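Local coordinates for protein putative metal-dependent phosphoesterase (Bifidobacterium adolescentis, PDB 3O0F) that hydrolyses phosphoesters at a site of three metal ions, binds adenosine monophosphate there, and may act as a 5'-3' exonuclease on nucleic acids, at residues 108-113 against 178-183; 49-54 against 141-146; 72-77 against 101-106. One frame throughout, in Å; residues are numbered along the deposited sequence.

Interaction 1 of 3, residues 108-113 against 178-183. With AMP (adenosine monophosphate), chain B.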
loop_
_atom_site.group_PDB
_atom_site.type_symbol
_atom_site.label_atom_id
_atom_site.label_comp_id
_atom_site.label_asym_id
_atom_site.label_seq_id
_atom_site.Cartn_x
_atom_site.Cartn_y
_atom_site.Cartn_z
ATOM N N ALA A 108 11.769 -11.028 -1.640
ATOM C CA ALA A 108 12.301 -12.282 -2.188
ATOM C C ALA A 108 11.192 -13.345 -2.262
ATOM O O ALA A 108 11.086 -14.088 -3.258
ATOM C CB ALA A 108 13.564 -12.791 -1.355
ATOM N N ALA A 109 10.358 -13.440 -1.225
ATOM C CA ALA A 109 9.215 -14.362 -1.242
ATOM C C ALA A 109 8.224 -14.020 -2.399
ATOM O O ALA A 109 7.783 -14.909 -3.152
ATOM C CB ALA A 109 8.488 -14.350 0.153
ATOM N N ARG A 110 7.889 -12.736 -2.541
ATOM C CA ARG A 110 7.137 -12.201 -3.714
ATOM C C ARG A 110 7.737 -12.562 -5.100
ATOM O O ARG A 110 7.032 -13.007 -6.001
ATOM C CB ARG A 110 7.028 -10.681 -3.642
ATOM C CG ARG A 110 5.976 -10.166 -2.676
ATOM C CD ARG A 110 5.963 -8.616 -2.678
ATOM N NE ARG A 110 4.703 -8.124 -2.110
ATOM C CZ ARG A 110 3.515 -8.198 -2.717
ATOM N NH1 ARG A 110 3.396 -8.701 -3.937
ATOM N NH2 ARG A 110 2.427 -7.750 -2.102
ATOM N N LEU A 111 9.031 -12.372 -5.251
ATOM C CA LEU A 111 9.705 -12.715 -6.486
ATOM C C LEU A 111 9.555 -14.209 -6.809
ATOM O O LEU A 111 9.216 -14.577 -7.940
ATOM C CB LEU A 111 11.188 -12.394 -6.382
ATOM C CG LEU A 111 11.988 -12.531 -7.676
ATOM C CD1 LEU A 111 11.344 -11.619 -8.701
ATOM C CD2 LEU A 111 13.482 -12.191 -7.490
ATOM N N ARG A 112 9.812 -15.039 -5.806
ATOM C CA ARG A 112 9.766 -16.478 -5.944
ATOM C C ARG A 112 8.374 -16.954 -6.326
ATOM O O ARG A 112 8.210 -17.764 -7.231
ATOM C CB ARG A 112 10.163 -17.109 -4.615
ATOM C CG ARG A 112 10.560 -18.550 -4.729
ATOM C CD ARG A 112 11.103 -19.070 -3.414
ATOM N NE ARG A 112 10.118 -19.889 -2.731
ATOM C CZ ARG A 112 9.782 -21.109 -3.130
ATOM N NH1 ARG A 112 10.350 -21.626 -4.207
ATOM N NH2 ARG A 112 8.882 -21.805 -2.457
ATOM N N ARG A 113 7.385 -16.427 -5.610
ATOM C CA ARG A 113 5.985 -16.737 -5.812
ATOM C C ARG A 113 5.487 -16.314 -7.200
ATOM O O ARG A 113 4.679 -17.011 -7.846
ATOM C CB ARG A 113 5.201 -15.942 -4.765
ATOM C CG ARG A 113 3.831 -16.400 -4.402
ATOM C CD ARG A 113 2.682 -15.761 -5.189
ATOM N NE ARG A 113 2.780 -14.343 -5.449
ATOM C CZ ARG A 113 1.777 -13.461 -5.339
ATOM N NH1 ARG A 113 0.553 -13.792 -4.935
ATOM N NH2 ARG A 113 2.026 -12.202 -5.626
ATOM N N ILE A 178 -1.025 -18.297 -6.316
ATOM C CA ILE A 178 -0.274 -18.745 -5.127
ATOM C C ILE A 178 -0.224 -17.599 -4.085
ATOM O O ILE A 178 -0.042 -16.451 -4.457
ATOM C CB ILE A 178 1.157 -19.155 -5.496
ATOM C CG1 ILE A 178 1.150 -20.170 -6.650
ATOM C CG2 ILE A 178 1.871 -19.709 -4.266
ATOM C CD1 ILE A 178 2.528 -20.586 -7.133
ATOM N N PRO A 179 -0.449 -17.898 -2.789
ATOM C CA PRO A 179 -0.314 -16.817 -1.807
ATOM C C PRO A 179 1.165 -16.511 -1.514
ATOM O O PRO A 179 2.026 -17.413 -1.604
ATOM C CB PRO A 179 -1.042 -17.371 -0.557
ATOM C CG PRO A 179 -1.010 -18.822 -0.687
ATOM C CD PRO A 179 -0.867 -19.167 -2.164
ATOM N N THR A 180 1.467 -15.270 -1.181
ATOM C CA THR A 180 2.836 -14.934 -0.774
ATOM C C THR A 180 3.020 -15.191 0.728
ATOM O O THR A 180 2.224 -14.691 1.521
ATOM C CB THR A 180 3.202 -13.455 -1.036
ATOM O OG1 THR A 180 2.998 -13.128 -2.410
ATOM C CG2 THR A 180 4.668 -13.222 -0.695
ATOM N N PRO A 181 4.083 -15.927 1.124
ATOM C CA PRO A 181 4.400 -16.009 2.573
ATOM C C PRO A 181 4.579 -14.574 3.142
ATOM O O PRO A 181 5.312 -13.766 2.554
ATOM C CB PRO A 181 5.721 -16.781 2.620
ATOM C CG PRO A 181 5.774 -17.529 1.285
ATOM C CD PRO A 181 5.080 -16.633 0.297
ATOM N N SER A 182 3.867 -14.261 4.219
ATOM C CA SER A 182 3.816 -12.907 4.759
ATOM C C SER A 182 4.055 -12.890 6.244
ATOM O O SER A 182 3.646 -13.823 6.936
ATOM C CB SER A 182 2.426 -12.322 4.542
ATOM O OG SER A 182 2.234 -12.055 3.170
ATOM N N PRO A 183 4.627 -11.787 6.756
ATOM C CA PRO A 183 4.750 -11.718 8.217
ATOM C C PRO A 183 3.377 -11.504 8.884
ATOM O O PRO A 183 2.414 -11.065 8.222
ATOM C CB PRO A 183 5.664 -10.509 8.437
ATOM C CG PRO A 183 5.458 -9.640 7.227
ATOM C CD PRO A 183 5.233 -10.622 6.086
HETATM P P AMP B . -0.208 -9.524 -4.727
HETATM O O1P AMP B . 0.140 -8.830 -3.461
HETATM O O2P AMP B . 1.044 -9.764 -5.531
HETATM O O3P AMP B . -1.091 -10.762 -4.561
HETATM O "O5'" AMP B . -1.071 -8.481 -5.590
HETATM C "C5'" AMP B . -2.353 -8.100 -5.156
HETATM C "C4'" AMP B . -2.403 -6.604 -5.214
HETATM O "O4'" AMP B . -2.588 -6.104 -6.566
HETATM C "C3'" AMP B . -3.552 -6.069 -4.366
HETATM O "O3'" AMP B . -3.013 -5.476 -3.191
HETATM C "C2'" AMP B . -4.065 -4.996 -5.311
HETATM O "O2'" AMP B . -5.134 -4.099 -5.008
HETATM C "C1'" AMP B . -3.035 -4.759 -6.406
HETATM N N9 AMP B . -3.612 -4.168 -7.628
HETATM C C8 AMP B . -3.019 -3.225 -8.364
HETATM N N7 AMP B . -3.794 -2.902 -9.421
HETATM C C5 AMP B . -4.907 -3.650 -9.365
HETATM C C6 AMP B . -6.133 -3.801 -10.168
HETATM N N6 AMP B . -6.348 -3.051 -11.297
HETATM N N1 AMP B . -7.024 -4.722 -9.751
HETATM C C2 AMP B . -6.855 -5.484 -8.655
HETATM N N3 AMP B . -5.768 -5.391 -7.877
HETATM C C4 AMP B . -4.784 -4.499 -8.173
#

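Interaction 2 of 3, residues 49-54 against 141-146. With ZN (zinc ion), chain C; AMP (adenosine monophosphate), chain B; EDO (1,2-ethanediol), chain H.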
loop_
_atom_site.group_PDB
_atom_site.type_symbol
_atom_site.label_atom_id
_atom_site.label_comp_id
_atom_site.label_asym_id
_atom_site.label_seq_id
_atom_site.Cartn_x
_atom_site.Cartn_y
_atom_site.Cartn_z
ATOM N N ASP A 49 4.579 2.769 -1.320
ATOM C CA ASP A 49 4.772 1.548 -2.086
ATOM C C ASP A 49 4.843 0.261 -1.235
ATOM O O ASP A 49 5.210 0.299 -0.061
ATOM C CB ASP A 49 6.030 1.657 -2.956
ATOM C CG ASP A 49 5.840 2.617 -4.121
ATOM O OD1 ASP A 49 4.896 2.373 -4.912
ATOM O OD2 ASP A 49 6.622 3.589 -4.225
ATOM N N HIS A 50 4.509 -0.866 -1.864
ATOM C CA HIS A 50 4.467 -2.181 -1.212
ATOM C C HIS A 50 5.869 -2.629 -0.794
ATOM O O HIS A 50 6.765 -2.665 -1.623
ATOM C CB HIS A 50 3.910 -3.218 -2.185
ATOM C CG HIS A 50 2.500 -2.972 -2.570
ATOM N ND1 HIS A 50 1.445 -3.348 -1.768
ATOM C CD2 HIS A 50 1.957 -2.384 -3.665
ATOM C CE1 HIS A 50 0.315 -2.986 -2.343
ATOM N NE2 HIS A 50 0.599 -2.426 -3.501
ATOM N N ASP A 51 6.044 -2.917 0.497
ATOM C CA ASP A 51 7.233 -3.622 1.048
ATOM C C ASP A 51 8.610 -3.021 0.668
ATOM O O ASP A 51 9.552 -3.744 0.367
ATOM C CB ASP A 51 7.135 -5.098 0.661
ATOM C CG ASP A 51 5.802 -5.698 1.052
ATOM O OD1 ASP A 51 5.482 -5.637 2.259
ATOM O OD2 ASP A 51 5.061 -6.217 0.176
ATOM N N THR A 52 8.686 -1.689 0.641
ATOM C CA THR A 52 9.881 -0.992 0.183
ATOM C C THR A 52 9.916 0.477 0.614
ATOM O O THR A 52 8.869 1.113 0.844
ATOM C CB THR A 52 9.995 -1.040 -1.373
ATOM O OG1 THR A 52 11.302 -0.603 -1.790
ATOM C CG2 THR A 52 8.886 -0.162 -2.050
ATOM N N THR A 53 11.140 1.014 0.660
ATOM C CA THR A 53 11.386 2.469 0.724
ATOM C C THR A 53 12.160 2.948 -0.497
ATOM O O THR A 53 12.754 4.029 -0.483
ATOM C CB THR A 53 12.229 2.809 1.981
ATOM O OG1 THR A 53 13.487 2.107 1.901
ATOM C CG2 THR A 53 11.490 2.375 3.218
ATOM N N ALA A 54 12.158 2.168 -1.579
ATOM C CA ALA A 54 13.079 2.450 -2.711
ATOM C C ALA A 54 12.811 3.792 -3.412
ATOM O O ALA A 54 13.733 4.419 -3.952
ATOM C CB ALA A 54 13.075 1.263 -3.728
ATOM N N ARG A 141 14.642 -2.641 -8.113
ATOM C CA ARG A 141 14.141 -1.714 -7.102
ATOM C C ARG A 141 12.606 -1.666 -7.034
ATOM O O ARG A 141 12.048 -0.947 -6.204
ATOM C CB ARG A 141 14.710 -0.319 -7.317
ATOM C CG ARG A 141 16.186 -0.190 -6.938
ATOM C CD ARG A 141 16.627 1.264 -6.850
ATOM N NE ARG A 141 16.403 1.930 -8.130
ATOM C CZ ARG A 141 16.359 3.250 -8.321
ATOM N NH1 ARG A 141 16.549 4.096 -7.323
ATOM N NH2 ARG A 141 16.117 3.729 -9.537
ATOM N N THR A 142 11.949 -2.411 -7.926
ATOM C CA THR A 142 10.514 -2.550 -7.940
ATOM C C THR A 142 10.107 -3.799 -7.153
ATOM O O THR A 142 10.620 -4.875 -7.386
ATOM C CB THR A 142 9.956 -2.663 -9.381
ATOM O OG1 THR A 142 10.123 -1.409 -10.082
ATOM C CG2 THR A 142 8.474 -3.049 -9.374
ATOM N N THR A 143 9.176 -3.632 -6.225
ATOM C CA THR A 143 8.511 -4.743 -5.527
ATOM C C THR A 143 7.475 -5.395 -6.434
ATOM O O THR A 143 6.450 -4.787 -6.756
ATOM C CB THR A 143 7.765 -4.244 -4.292
ATOM O OG1 THR A 143 8.673 -3.593 -3.396
ATOM C CG2 THR A 143 7.056 -5.406 -3.567
ATOM N N ILE A 144 7.723 -6.653 -6.807
ATOM C CA ILE A 144 6.933 -7.338 -7.821
ATOM C C ILE A 144 5.714 -8.043 -7.217
ATOM O O ILE A 144 5.724 -8.472 -6.068
ATOM C CB ILE A 144 7.787 -8.403 -8.495
ATOM C CG1 ILE A 144 7.244 -8.758 -9.892
ATOM C CG2 ILE A 144 7.847 -9.653 -7.594
ATOM C CD1 ILE A 144 8.224 -9.596 -10.755
ATOM N N GLY A 145 4.672 -8.215 -8.013
ATOM C CA GLY A 145 3.545 -9.012 -7.576
ATOM C C GLY A 145 2.609 -9.285 -8.728
ATOM O O GLY A 145 2.994 -9.175 -9.892
ATOM N N ARG A 146 1.367 -9.637 -8.401
ATOM C CA ARG A 146 0.358 -9.922 -9.443
ATOM C C ARG A 146 0.072 -8.784 -10.420
ATOM O O ARG A 146 -0.198 -9.059 -11.595
ATOM C CB ARG A 146 -0.929 -10.475 -8.820
ATOM C CG ARG A 146 -0.773 -11.932 -8.347
ATOM C CD ARG A 146 -1.607 -12.192 -7.129
ATOM N NE ARG A 146 -3.020 -12.087 -7.386
ATOM C CZ ARG A 146 -3.935 -11.584 -6.561
ATOM N NH1 ARG A 146 -3.621 -11.057 -5.394
ATOM N NH2 ARG A 146 -5.201 -11.573 -6.948
HETATM ZN ZN ZN C . -0.674 -1.554 -4.958
HETATM P P AMP B . -0.208 -9.524 -4.727
HETATM O O1P AMP B . 0.140 -8.830 -3.461
HETATM O O2P AMP B . 1.044 -9.764 -5.531
HETATM O O3P AMP B . -1.091 -10.762 -4.561
HETATM O "O5'" AMP B . -1.071 -8.481 -5.590
HETATM C "C5'" AMP B . -2.353 -8.100 -5.156
HETATM C "C4'" AMP B . -2.403 -6.604 -5.214
HETATM O "O4'" AMP B . -2.588 -6.104 -6.566
HETATM C "C3'" AMP B . -3.552 -6.069 -4.366
HETATM O "O3'" AMP B . -3.013 -5.476 -3.191
HETATM C "C2'" AMP B . -4.065 -4.996 -5.311
HETATM O "O2'" AMP B . -5.134 -4.099 -5.008
HETATM C "C1'" AMP B . -3.035 -4.759 -6.406
HETATM N N9 AMP B . -3.612 -4.168 -7.628
HETATM C C8 AMP B . -3.019 -3.225 -8.364
HETATM N N7 AMP B . -3.794 -2.902 -9.421
HETATM C C5 AMP B . -4.907 -3.650 -9.365
HETATM C C6 AMP B . -6.133 -3.801 -10.168
HETATM N N6 AMP B . -6.348 -3.051 -11.297
HETATM N N1 AMP B . -7.024 -4.722 -9.751
HETATM C C2 AMP B . -6.855 -5.484 -8.655
HETATM N N3 AMP B . -5.768 -5.391 -7.877
HETATM C C4 AMP B . -4.784 -4.499 -8.173
HETATM C C1 EDO H . 1.735 -5.396 -5.681
HETATM O O1 EDO H . 1.566 -6.497 -4.786
HETATM C C2 EDO H . 3.086 -5.483 -6.380
HETATM O O2 EDO H . 4.060 -4.884 -5.510
HETATM O O HOH W 1 11.079 -2.280 -4.143
#

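Interaction 3 of 3, residues 72-77 against 101-106. With FE (Fe (III) ion), chain D; FE (Fe (III) ion), chain E.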
loop_
_atom_site.group_PDB
_atom_site.type_symbol
_atom_site.label_atom_id
_atom_site.label_comp_id
_atom_site.label_asym_id
_atom_site.label_seq_id
_atom_site.Cartn_x
_atom_site.Cartn_y
_atom_site.Cartn_z
ATOM N N LEU A 72 6.643 10.078 4.235
ATOM C CA LEU A 72 7.358 8.917 3.759
ATOM C C LEU A 72 6.718 7.654 4.338
ATOM O O LEU A 72 6.611 7.507 5.552
ATOM C CB LEU A 72 8.856 8.977 4.084
ATOM C CG LEU A 72 9.625 10.073 3.287
ATOM C CD1 LEU A 72 11.051 10.294 3.773
ATOM C CD2 LEU A 72 9.576 9.814 1.757
ATOM N N GLY A 73 6.266 6.758 3.456
ATOM C CA GLY A 73 5.512 5.608 3.899
ATOM C C GLY A 73 5.738 4.346 3.094
ATOM O O GLY A 73 6.443 4.325 2.089
ATOM N N THR A 74 5.141 3.270 3.569
ATOM C CA THR A 74 5.290 1.948 2.936
ATOM C C THR A 74 4.007 1.181 3.218
ATOM O O THR A 74 3.468 1.278 4.318
ATOM C CB THR A 74 6.442 1.162 3.544
ATOM O OG1 THR A 74 7.681 1.803 3.274
ATOM C CG2 THR A 74 6.476 -0.288 2.985
ATOM N N GLU A 75 3.502 0.410 2.262
ATOM C CA GLU A 75 2.364 -0.466 2.540
ATOM C C GLU A 75 2.928 -1.876 2.728
ATOM O O GLU A 75 3.531 -2.463 1.834
ATOM C CB GLU A 75 1.313 -0.430 1.416
ATOM C CG GLU A 75 0.175 -1.338 1.739
ATOM C CD GLU A 75 -1.053 -1.167 0.844
ATOM O OE1 GLU A 75 -0.943 -0.509 -0.151
ATOM O OE2 GLU A 75 -2.152 -1.630 1.223
ATOM N N ILE A 76 2.764 -2.399 3.929
ATOM C CA ILE A 76 3.401 -3.646 4.293
ATOM C C ILE A 76 2.379 -4.766 4.169
ATOM O O ILE A 76 1.291 -4.712 4.780
ATOM C CB ILE A 76 3.947 -3.612 5.740
ATOM C CG1 ILE A 76 4.870 -2.402 5.915
ATOM C CG2 ILE A 76 4.683 -4.942 6.080
ATOM C CD1 ILE A 76 5.376 -2.192 7.336
ATOM N N THR A 77 2.773 -5.795 3.427
ATOM C CA THR A 77 1.954 -6.992 3.255
ATOM C C THR A 77 2.018 -7.850 4.527
ATOM O O THR A 77 3.100 -8.158 5.009
ATOM C CB THR A 77 2.522 -7.833 2.044
ATOM O OG1 THR A 77 2.779 -6.974 0.930
ATOM C CG2 THR A 77 1.565 -8.953 1.588
ATOM N N SER A 101 15.221 -6.045 6.880
ATOM C CA SER A 101 15.333 -7.436 6.544
ATOM C C SER A 101 13.943 -8.060 6.347
ATOM O O SER A 101 13.774 -8.933 5.524
ATOM C CB SER A 101 16.149 -8.158 7.599
ATOM O OG SER A 101 15.329 -8.497 8.672
HETATM N N MSE A 102 12.941 -7.610 7.093
HETATM C CA MSE A 102 11.581 -8.090 6.854
HETATM C C MSE A 102 11.087 -7.735 5.433
HETATM O O MSE A 102 10.457 -8.562 4.756
HETATM C CB MSE A 102 10.645 -7.452 7.838
HETATM C CG MSE A 102 9.217 -7.889 7.641
HETATM SE SE MSE A 102 8.121 -7.189 9.082
HETATM C CE MSE A 102 7.710 -5.502 8.325
ATOM N N PHE A 103 11.350 -6.507 4.998
ATOM C CA PHE A 103 11.057 -6.151 3.588
ATOM C C PHE A 103 11.836 -6.972 2.568
ATOM O O PHE A 103 11.271 -7.362 1.546
ATOM C CB PHE A 103 11.291 -4.690 3.276
ATOM C CG PHE A 103 10.436 -3.726 4.062
ATOM C CD1 PHE A 103 9.260 -4.113 4.663
ATOM C CD2 PHE A 103 10.809 -2.399 4.138
ATOM C CE1 PHE A 103 8.495 -3.208 5.367
ATOM C CE2 PHE A 103 10.057 -1.492 4.832
ATOM C CZ PHE A 103 8.891 -1.889 5.437
ATOM N N ALA A 104 13.119 -7.210 2.813
ATOM C CA ALA A 104 13.943 -7.960 1.869
ATOM C C ALA A 104 13.369 -9.366 1.755
ATOM O O ALA A 104 13.269 -9.902 0.652
ATOM C CB ALA A 104 15.444 -8.015 2.305
ATOM N N ASN A 105 12.972 -9.946 2.884
ATOM C CA ASN A 105 12.386 -11.268 2.886
ATOM C C ASN A 105 11.070 -11.274 2.138
ATOM O O ASN A 105 10.786 -12.217 1.399
ATOM C CB ASN A 105 12.126 -11.789 4.299
ATOM C CG ASN A 105 13.400 -11.995 5.106
ATOM O OD1 ASN A 105 14.483 -12.068 4.552
ATOM N ND2 ASN A 105 13.272 -12.076 6.426
ATOM N N THR A 106 10.242 -10.254 2.331
ATOM C CA THR A 106 8.936 -10.242 1.632
ATOM C C THR A 106 9.133 -10.059 0.136
ATOM O O THR A 106 8.438 -10.681 -0.657
ATOM C CB THR A 106 7.990 -9.168 2.133
ATOM O OG1 THR A 106 7.682 -9.430 3.509
ATOM C CG2 THR A 106 6.694 -9.165 1.302
HETATM FE FE FE D . -3.711 -2.483 0.010
HETATM FE FE FE E . -2.431 0.393 -1.424
HETATM O O HOH W 2 5.829 -7.630 4.280
HETATM O O HOH W 3 -4.075 -0.621 -0.645
#

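Interaction 1 of 3, residues 108-113 against 178-183
Arg-113, on helix 97-124, reaches over to the loop 178-183 and joins it to the phosphate pocket of this PHP-domain phosphoesterase. One direct hydrogen bond links the two segments. Arg-113 NH1 donates to Ile-178 O at 2.8 Å with a nearly straight N-H...O angle of 174°. The carbonyl oxygen lies in the guanidinium plane and faces the donor head-on.

The AMP phosphate is gripped by both arginines. Arg-113 NH2 gives a bond of 2.6 Å to AMP O2P, and NH1 adds a weak one to AMP O3P. Arg-110 grips the same phosphate with two nitrogens: NH1 reaches O2P at 3.0 Å and NH2 reaches O1P at 2.9 Å. The guanidinium groups gather round the anion and probably offset its charge. Arg-146 and Ser-163 also bind AMP.

Packing fills the remainder. The Arg-113 chain bends at chi2 (-93°) and again at chi3, which folds its methylenes against Ile-178, with CG 3.8 Å from Ile-178 CG2. The methyl of Ala-109 meets the ring of Pro-181. Thr-180 splits its two branches between the arginines. Its CG2 lies against Arg-110 CG at 3.9 Å, while Thr-180 OG1 sits over the centre of one guanidinium face, 3.2 Å from Arg-113 CZ.

Interaction 2 of 3, residues 49-54 against 141-146
Thr-143 turns its side chain toward the loop 49-54, and its two branches do different work. OG1 lies beside its own backbone N (chi1 -59°) and donates to His-50 O at 2.8 Å, nearly in line with the carbonyl. CG2 packs 4.1 Å from His-50 CB.

Thr-52 and Thr-143 run antiparallel alongside one another, with Thr-52 CB 3.5 Å from Thr-143 OG1. Thr-52 OG1 stands trans to its backbone N (chi1 -168°). From there it accepts from Ala-54 N at 2.9 Å and forms an ST turn. A water joins both threonines to the far end of the contact: it donates to Thr-143 OG1 and Arg-141 O, and it is also bonded to Thr-52 OG1. The methyl of Ala-54 lies against that same Arg-141 carbonyl.

These loops line the metal and nucleotide pocket of the PHP domain. The imidazole of His-50 reaches the zinc ion, which NE2 binds at 2.1 Å; Asp-25 and His-263 are further ligands. C1 of a 1,2-ethanediol, probably from the crystallisation liquor, lies over one imidazole face, nearer its edge than its centre. The diol's O2 donates to Thr-143 O.

At the other end of 141-146, Arg-146 holds the AMP phosphate twice. Its backbone N donates to O2P, and NH1 reaches AMP O3P edge-on, in the guanidinium plane, at 2.7 Å.

Interaction 3 of 3, residues 72-77 against 101-106
Strand 70-80 of the central PHP-domain sheet packs against helix 97-124, and Phe-103 and Ile-76 have the largest shares of the contact. The axes of the short segments are 9.9 Å apart at closest approach and cross at 62°. Met-102 is present as selenomethionine.

Ile-76 crosses the side chains of Phe-103 and Met-102 at about a right angle. Its CG1 lies 3.8 Å from Phe-103 CE1, and its CD1 meets the edge of that ring in plane. The other branch, CG2, touches Met-102 CE at 3.8 Å. Met-102 runs out extended and turns at chi3 (87°), which swings the terminal methyl onto Ile-76. Val-188 of helix 185-194 also packs on both residues. Thr-74 extends from the strand to meet the ring: its CG2 is 3.8 Å from Phe-103 CZ. Its OG1 is bound instead to Tyr-92.

Glu-75 turns away from the helix, toward the metals. Its chain is extended, and its carboxylate bridges the two iron ions, with OE2 on one at 2.1 Å and OE1 on the other at 2.2 Å. A water also bridges them.

At the strand's C-terminal part a second water spans the gap. It donates to Thr-77 O and accepts from Thr-106 OG1, the latter at 2.7 Å.

How the interactions relate
Interactions 1 and 2 meet at the AMP phosphate, with centres about 12 Å apart. Arg-110 ties them together: its NE forms a 3.0 Å salt bridge with Asp-51 OD2, and its CD packs on Thr-143 CG2. Thr-77 OG1 of interaction 3 probably bonds both partners, at 2.5 Å to Asp-51 OD2 and 3.1 Å to Arg-110 NH2. Interactions 2 and 3 have centres about 8 Å apart, and Thr-52 O and Thr-74 OG1 lie 2.8 Å apart. Interactions 1 and 3 share helix 97-124. The Arg-110 side chain is about 5 Å from that of the zinc ligand His-50, and the iron-bridging Glu-75 lies on the strand that carries Thr-77.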